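Local coordinates for flagellar pocket-related cytoskeletal protein (Trypanosoma brucei, PDB 6SJQ) that belongs to the cytoskeleton at the trypanosome flagellar pocket and, through this ubiquitin-fold N-terminal domain with its long structured loop, binds other proteins, at residues N16-F21 against Q88-Q93; K63-D68 against W74-R79. One frame throughout, in Å; residues are numbered along the deposited sequence.

Contact 1: residues N16-F21 against Q88-Q93; sequences NNKVNF and QLYVFQ
Asn-20 and Gln-88 reach for each other from opposite directions and join their side-chain amides by two hydrogen bonds. They have to bridge a wide gap: the closest CA atoms of the two segments, those of Asn-20 and Tyr-90, are 8.7 Å apart, because strand 6-14 runs between them. Gln-88 NE2 gives the straighter bond, 2.9 Å to Asn-20 OD1 at 166°, although it arrives above the plane of that carbonyl. The return bond from Asn-20 ND2 to Gln-88 OE1, 3.1 Å, is more bent, as expected for amides whose planes are turned 48° apart. A second N-H of Gln-88 NE2 goes back to the carbonyl Leu-89 O at 3.1 Å. Both acceptors of NE2 lie in or near its own amide plane, which fixes the flip of that group. Asn-20 is buried, and its ND2 also serves Gln-9 OE1 and Pro-107 O.

The other half of the contact is looser and partly open to solvent. Here Lys-18 crosses Tyr-90 at about a right angle, and its CE sits 3.5 Å from Tyr-90 CE1, an oblique approach to the ring. With CG anti to the backbone N (chi1 -178°), Tyr-90 sets this ring beside the lysine chain; on its far side, CE2 lies over the centre of the Phe-92 ring. Lys-18 NZ and Tyr-90 OH both end at Asp-13, and NZ also bonds Ser-102 O.

All this lies on one face of the ubiquitin-fold sheet, over strand 6-14, which lies between 17-25 and the central strand 87-92; Met-110 of the later chain bonds the backbone of Asn-20. Val-19, Phe-21 and Leu-89 turn to the other face and pack on helix 31-49.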
loop_
_atom_site.group_PDB
_atom_site.type_symbol
_atom_site.label_atom_id
_atom_site.label_comp_id
_atom_site.label_asym_id
_atom_site.label_seq_id
_atom_site.Cartn_x
_atom_site.Cartn_y
_atom_site.Cartn_z
ATOM N N ASN A 16 -8.515 9.437 5.202
ATOM C CA ASN A 16 -9.520 9.869 4.218
ATOM C C ASN A 16 -8.974 10.400 2.882
ATOM O O ASN A 16 -9.665 11.139 2.178
ATOM C CB ASN A 16 -10.487 10.901 4.830
ATOM C CG ASN A 16 -11.549 10.269 5.709
ATOM O OD1 ASN A 16 -12.114 9.225 5.376
ATOM N ND2 ASN A 16 -11.839 10.914 6.837
ATOM N N ASN A 17 -7.740 10.042 2.538
ATOM C CA ASN A 17 -7.257 10.231 1.169
ATOM C C ASN A 17 -6.793 8.884 0.648
ATOM O O ASN A 17 -6.210 8.110 1.398
ATOM C CB ASN A 17 -6.096 11.222 1.125
ATOM C CG ASN A 17 -6.506 12.622 1.531
ATOM O OD1 ASN A 17 -6.110 13.117 2.587
ATOM N ND2 ASN A 17 -7.310 13.268 0.693
ATOM N N LYS A 18 -7.050 8.597 -0.627
ATOM C CA LYS A 18 -6.500 7.400 -1.255
ATOM C C LYS A 18 -5.084 7.712 -1.698
ATOM O O LYS A 18 -4.854 8.673 -2.429
ATOM C CB LYS A 18 -7.303 7.048 -2.501
ATOM C CG LYS A 18 -8.383 6.034 -2.293
ATOM C CD LYS A 18 -7.837 4.623 -2.328
ATOM C CE LYS A 18 -9.005 3.666 -2.356
ATOM N NZ LYS A 18 -10.141 4.206 -1.550
ATOM N N VAL A 19 -4.122 6.916 -1.252
ATOM C CA VAL A 19 -2.746 7.150 -1.673
ATOM C C VAL A 19 -2.313 5.965 -2.512
ATOM O O VAL A 19 -2.843 4.864 -2.379
ATOM C CB VAL A 19 -1.783 7.368 -0.490
ATOM C CG1 VAL A 19 -2.242 8.555 0.368
ATOM C CG2 VAL A 19 -1.676 6.120 0.351
ATOM N N ASN A 20 -1.388 6.199 -3.437
ATOM C CA ASN A 20 -0.906 5.127 -4.303
ATOM C C ASN A 20 0.579 5.325 -4.486
ATOM O O ASN A 20 1.004 6.369 -4.998
ATOM C CB ASN A 20 -1.591 5.164 -5.667
ATOM C CG ASN A 20 -1.377 3.885 -6.459
ATOM O OD1 ASN A 20 -1.070 2.843 -5.881
ATOM N ND2 ASN A 20 -1.572 3.948 -7.788
ATOM N N PHE A 21 1.369 4.333 -4.061
ATOM C CA PHE A 21 2.825 4.389 -4.164
ATOM C C PHE A 21 3.414 3.375 -5.140
ATOM O O PHE A 21 3.004 2.197 -5.186
ATOM C CB PHE A 21 3.461 4.159 -2.781
ATOM C CG PHE A 21 3.196 5.263 -1.797
ATOM C CD1 PHE A 21 3.248 6.593 -2.190
ATOM C CD2 PHE A 21 2.914 4.969 -0.464
ATOM C CE1 PHE A 21 3.016 7.609 -1.279
ATOM C CE2 PHE A 21 2.673 5.974 0.452
ATOM C CZ PHE A 21 2.740 7.305 0.045
ATOM N N GLN A 88 -1.558 -3.388 -9.733
ATOM C CA GLN A 88 -2.103 -2.549 -8.676
ATOM C C GLN A 88 -2.591 -3.382 -7.494
ATOM O O GLN A 88 -3.412 -4.284 -7.660
ATOM C CB GLN A 88 -3.284 -1.731 -9.211
ATOM C CG GLN A 88 -3.880 -0.807 -8.144
ATOM C CD GLN A 88 -2.985 0.370 -7.847
ATOM O OE1 GLN A 88 -2.693 1.203 -8.732
ATOM N NE2 GLN A 88 -2.503 0.441 -6.606
ATOM N N LEU A 89 -2.076 -3.077 -6.303
ATOM C CA LEU A 89 -2.510 -3.699 -5.050
ATOM C C LEU A 89 -3.265 -2.695 -4.174
ATOM O O LEU A 89 -3.049 -1.484 -4.256
ATOM C CB LEU A 89 -1.296 -4.212 -4.251
ATOM C CG LEU A 89 -0.311 -5.154 -4.947
ATOM C CD1 LEU A 89 0.732 -5.627 -3.940
ATOM C CD2 LEU A 89 -1.043 -6.330 -5.547
ATOM N N TYR A 90 -4.162 -3.197 -3.333
ATOM C CA TYR A 90 -4.768 -2.366 -2.298
ATOM C C TYR A 90 -4.575 -3.060 -0.959
ATOM O O TYR A 90 -4.800 -4.267 -0.841
ATOM C CB TYR A 90 -6.254 -2.167 -2.557
ATOM C CG TYR A 90 -6.909 -1.276 -1.526
ATOM C CD1 TYR A 90 -6.886 0.107 -1.655
ATOM C CD2 TYR A 90 -7.542 -1.819 -0.419
ATOM C CE1 TYR A 90 -7.497 0.927 -0.704
ATOM C CE2 TYR A 90 -8.151 -1.010 0.522
ATOM C CZ TYR A 90 -8.130 0.352 0.369
ATOM O OH TYR A 90 -8.734 1.134 1.333
ATOM N N VAL A 91 -4.182 -2.314 0.060
ATOM C CA VAL A 91 -3.873 -2.931 1.345
ATOM C C VAL A 91 -4.842 -2.442 2.418
ATOM O O VAL A 91 -4.977 -1.225 2.635
ATOM C CB VAL A 91 -2.424 -2.628 1.764
ATOM C CG1 VAL A 91 -2.075 -3.399 3.046
ATOM C CG2 VAL A 91 -1.479 -3.012 0.659
ATOM N N PHE A 92 -5.534 -3.387 3.071
ATOM C CA PHE A 92 -6.430 -3.050 4.173
ATOM C C PHE A 92 -5.662 -3.043 5.490
ATOM O O PHE A 92 -4.565 -3.629 5.597
ATOM C CB PHE A 92 -7.560 -4.087 4.297
ATOM C CG PHE A 92 -8.537 -4.071 3.149
ATOM C CD1 PHE A 92 -9.740 -3.394 3.260
ATOM C CD2 PHE A 92 -8.252 -4.738 1.957
ATOM C CE1 PHE A 92 -10.642 -3.369 2.211
ATOM C CE2 PHE A 92 -9.155 -4.719 0.903
ATOM C CZ PHE A 92 -10.344 -4.034 1.029
ATOM N N GLN A 93 -6.251 -2.375 6.480
ATOM C CA GLN A 93 -5.809 -2.476 7.878
ATOM C C GLN A 93 -6.929 -3.043 8.751
ATOM O O GLN A 93 -8.101 -2.996 8.368
ATOM C CB GLN A 93 -5.459 -1.097 8.429
ATOM C CG GLN A 93 -4.333 -0.362 7.714
ATOM C CD GLN A 93 -3.877 0.863 8.499
ATOM O OE1 GLN A 93 -3.081 0.753 9.445
ATOM N NE2 GLN A 93 -4.379 2.038 8.114
#

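Contact 2: residues K63-D68 against W74-R79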
loop_
_atom_site.group_PDB
_atom_site.type_symbol
_atom_site.label_atom_id
_atom_site.label_comp_id
_atom_site.label_asym_id
_atom_site.label_seq_id
_atom_site.Cartn_x
_atom_site.Cartn_y
_atom_site.Cartn_z
ATOM N N LYS A 63 -5.079 -7.436 5.034
ATOM C CA LYS A 63 -5.403 -8.179 3.811
ATOM C C LYS A 63 -4.863 -7.371 2.648
ATOM O O LYS A 63 -4.981 -6.143 2.641
ATOM C CB LYS A 63 -6.909 -8.335 3.594
ATOM C CG LYS A 63 -7.222 -9.028 2.250
ATOM C CD LYS A 63 -8.705 -9.105 1.929
ATOM C CE LYS A 63 -9.443 -10.042 2.880
ATOM N NZ LYS A 63 -9.095 -11.482 2.678
ATOM N N ILE A 64 -4.269 -8.052 1.673
ATOM C CA ILE A 64 -3.805 -7.385 0.472
ATOM C C ILE A 64 -4.585 -7.976 -0.686
ATOM O O ILE A 64 -4.675 -9.200 -0.810
ATOM C CB ILE A 64 -2.296 -7.610 0.245
ATOM C CG1 ILE A 64 -1.495 -6.971 1.394
ATOM C CG2 ILE A 64 -1.859 -6.979 -1.063
ATOM C CD1 ILE A 64 0.012 -7.157 1.272
ATOM N N LYS A 65 -5.167 -7.113 -1.514
ATOM C CA LYS A 65 -5.763 -7.567 -2.771
ATOM C C LYS A 65 -5.003 -7.035 -3.977
ATOM O O LYS A 65 -4.386 -5.978 -3.915
ATOM C CB LYS A 65 -7.216 -7.109 -2.858
ATOM C CG LYS A 65 -8.116 -7.745 -1.814
ATOM C CD LYS A 65 -9.562 -7.492 -2.148
ATOM C CE LYS A 65 -10.469 -8.085 -1.097
ATOM N NZ LYS A 65 -11.884 -7.842 -1.501
ATOM N N MET A 66 -5.075 -7.770 -5.087
ATOM C CA MET A 66 -4.467 -7.359 -6.344
ATOM C C MET A 66 -5.579 -7.221 -7.365
ATOM O O MET A 66 -6.492 -8.049 -7.408
ATOM C CB MET A 66 -3.491 -8.448 -6.833
ATOM C CG MET A 66 -2.776 -8.124 -8.187
ATOM S SD MET A 66 -1.661 -9.472 -8.800
ATOM C CE MET A 66 -2.880 -10.668 -9.297
ATOM N N TYR A 67 -5.533 -6.181 -8.189
ATOM C CA TYR A 67 -6.491 -6.148 -9.284
ATOM C C TYR A 67 -5.924 -7.007 -10.406
ATOM O O TYR A 67 -4.870 -6.690 -10.981
ATOM C CB TYR A 67 -6.780 -4.729 -9.759
ATOM C CG TYR A 67 -7.784 -4.757 -10.878
ATOM C CD1 TYR A 67 -9.128 -4.966 -10.605
ATOM C CD2 TYR A 67 -7.388 -4.629 -12.198
ATOM C CE1 TYR A 67 -10.049 -5.033 -11.611
ATOM C CE2 TYR A 67 -8.308 -4.677 -13.220
ATOM C CZ TYR A 67 -9.640 -4.881 -12.908
ATOM O OH TYR A 67 -10.591 -4.951 -13.894
ATOM N N ASP A 68 -6.619 -8.103 -10.703
ATOM C CA ASP A 68 -6.166 -9.065 -11.709
ATOM C C ASP A 68 -6.798 -8.715 -13.057
ATOM O O ASP A 68 -8.004 -8.893 -13.243
ATOM C CB ASP A 68 -6.561 -10.490 -11.275
ATOM C CG ASP A 68 -5.862 -11.567 -12.096
ATOM O OD1 ASP A 68 -5.715 -11.389 -13.324
ATOM O OD2 ASP A 68 -5.425 -12.583 -11.511
ATOM N N TRP A 74 -10.781 -7.806 -8.458
ATOM C CA TRP A 74 -9.887 -7.812 -7.316
ATOM C C TRP A 74 -9.887 -9.203 -6.677
ATOM O O TRP A 74 -10.958 -9.790 -6.403
ATOM C CB TRP A 74 -10.337 -6.754 -6.311
ATOM C CG TRP A 74 -10.143 -5.318 -6.750
ATOM C CD1 TRP A 74 -11.058 -4.521 -7.367
ATOM C CD2 TRP A 74 -8.973 -4.503 -6.555
ATOM N NE1 TRP A 74 -10.535 -3.269 -7.585
ATOM C CE2 TRP A 74 -9.252 -3.236 -7.107
ATOM C CE3 TRP A 74 -7.711 -4.732 -5.981
ATOM C CZ2 TRP A 74 -8.331 -2.189 -7.085
ATOM C CZ3 TRP A 74 -6.783 -3.692 -5.977
ATOM C CH2 TRP A 74 -7.103 -2.437 -6.520
ATOM N N VAL A 75 -8.686 -9.735 -6.459
ATOM C CA VAL A 75 -8.499 -11.035 -5.798
ATOM C C VAL A 75 -7.532 -10.899 -4.619
ATOM O O VAL A 75 -6.697 -9.990 -4.600
ATOM C CB VAL A 75 -7.940 -12.067 -6.786
ATOM C CG1 VAL A 75 -8.886 -12.212 -7.971
ATOM C CG2 VAL A 75 -6.556 -11.633 -7.272
ATOM N N ASP A 76 -7.615 -11.801 -3.645
ATOM C CA ASP A 76 -6.661 -11.787 -2.541
ATOM C C ASP A 76 -5.262 -12.135 -3.030
ATOM O O ASP A 76 -5.085 -12.996 -3.901
ATOM C CB ASP A 76 -7.048 -12.798 -1.463
ATOM C CG ASP A 76 -8.163 -12.315 -0.587
ATOM O OD1 ASP A 76 -8.977 -11.482 -1.041
ATOM O OD2 ASP A 76 -8.217 -12.780 0.563
ATOM N N LEU A 77 -4.254 -11.471 -2.473
ATOM C CA LEU A 77 -2.876 -11.843 -2.788
ATOM C C LEU A 77 -2.432 -12.959 -1.840
ATOM O O LEU A 77 -2.190 -12.722 -0.652
ATOM C CB LEU A 77 -1.942 -10.635 -2.685
ATOM C CG LEU A 77 -0.473 -10.939 -2.963
ATOM C CD1 LEU A 77 -0.302 -11.499 -4.358
ATOM C CD2 LEU A 77 0.377 -9.674 -2.774
ATOM N N ILE A 78 -2.358 -14.175 -2.368
ATOM C CA ILE A 78 -2.139 -15.380 -1.560
ATOM C C ILE A 78 -0.890 -16.177 -1.981
ATOM O O ILE A 78 -0.279 -16.862 -1.170
ATOM C CB ILE A 78 -3.367 -16.328 -1.658
ATOM C CG1 ILE A 78 -3.724 -16.548 -3.128
ATOM C CG2 ILE A 78 -4.554 -15.756 -0.920
ATOM C CD1 ILE A 78 -4.594 -17.744 -3.418
ATOM N N ARG A 79 -0.529 -16.105 -3.255
ATOM C CA ARG A 79 0.555 -16.918 -3.807
ATOM C C ARG A 79 1.685 -16.053 -4.333
ATOM O O ARG A 79 1.480 -14.880 -4.683
ATOM C CB ARG A 79 0.050 -17.766 -4.974
ATOM C CG ARG A 79 -0.866 -18.904 -4.570
ATOM C CD ARG A 79 -1.274 -19.678 -5.805
ATOM N NE ARG A 79 -0.098 -20.154 -6.523
ATOM C CZ ARG A 79 0.461 -21.346 -6.326
ATOM N NH1 ARG A 79 -0.063 -22.189 -5.444
ATOM N NH2 ARG A 79 1.537 -21.698 -7.015
HETATM O O HOH W 1 -11.339 -11.711 0.111
HETATM O O HOH W 2 -3.909 -11.101 1.684
HETATM O O HOH W 3 -12.326 -9.768 -3.473
#
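Lys-63 NZ and Asp-76 OD2 form a salt bridge of 2.6 Å, the ammonium meeting the syn side of the carboxylate. The lysine chain is bent at its last two torsions (chi3 -68°), which brings NZ across the aspartate. Water 1 donates to the other oxygen, Asp-76 OD1, at 2.6 Å, while water 3 links Lys-65 NZ to Trp-74 O. Between the backbones, Met-66 and Val-75 exchange two hydrogen bonds, and Leu-77 N reaches Ile-64 O at 2.8 Å, carrying the pairing just past the end of strand 73-76.

Outward from these, Tyr-67 CB stands 3.7 Å from the centroid of the six-membered ring of Trp-74, almost exactly over its face, a CH-pi contact. The tyrosine ring then turns its edge to the indole's five-membered ring, the planes 66° apart. On the other face of the hairpin, Val-75 CG2 approaches Met-66 CE. Ile-64 CG2 and Leu-77 CD2 lie side by side, 3.9 Å apart, and both residues pack on helix 31-49.

This is an antiparallel beta hairpin: within the chain, 73-76 is the outermost strand at this end of the ubiquitin-fold sheet.

How the contacts relate
From the N terminus, the chain leaves strand 6-14, turns back through 17-25, and then runs through helix 31-49 before returning at 88-93, where contact 1 closes a loop of 66 intervening residues. Contact 2 closes a much shorter loop lying wholly within that one, and the two do not cross. They meet directly, since strands 63-68 and 87-92 are sheet neighbours: Tyr-90 N to Lys-65 O and Phe-92 N to Lys-63 O are probable hydrogen bonds, each 2.8 Å. Contact 1 therefore connects strands on either side of 6-14, contact 2 adds the outer hairpin, and together they reach from one outermost strand, 17-25, to the other, 73-76, with 6-14 contributing no segment.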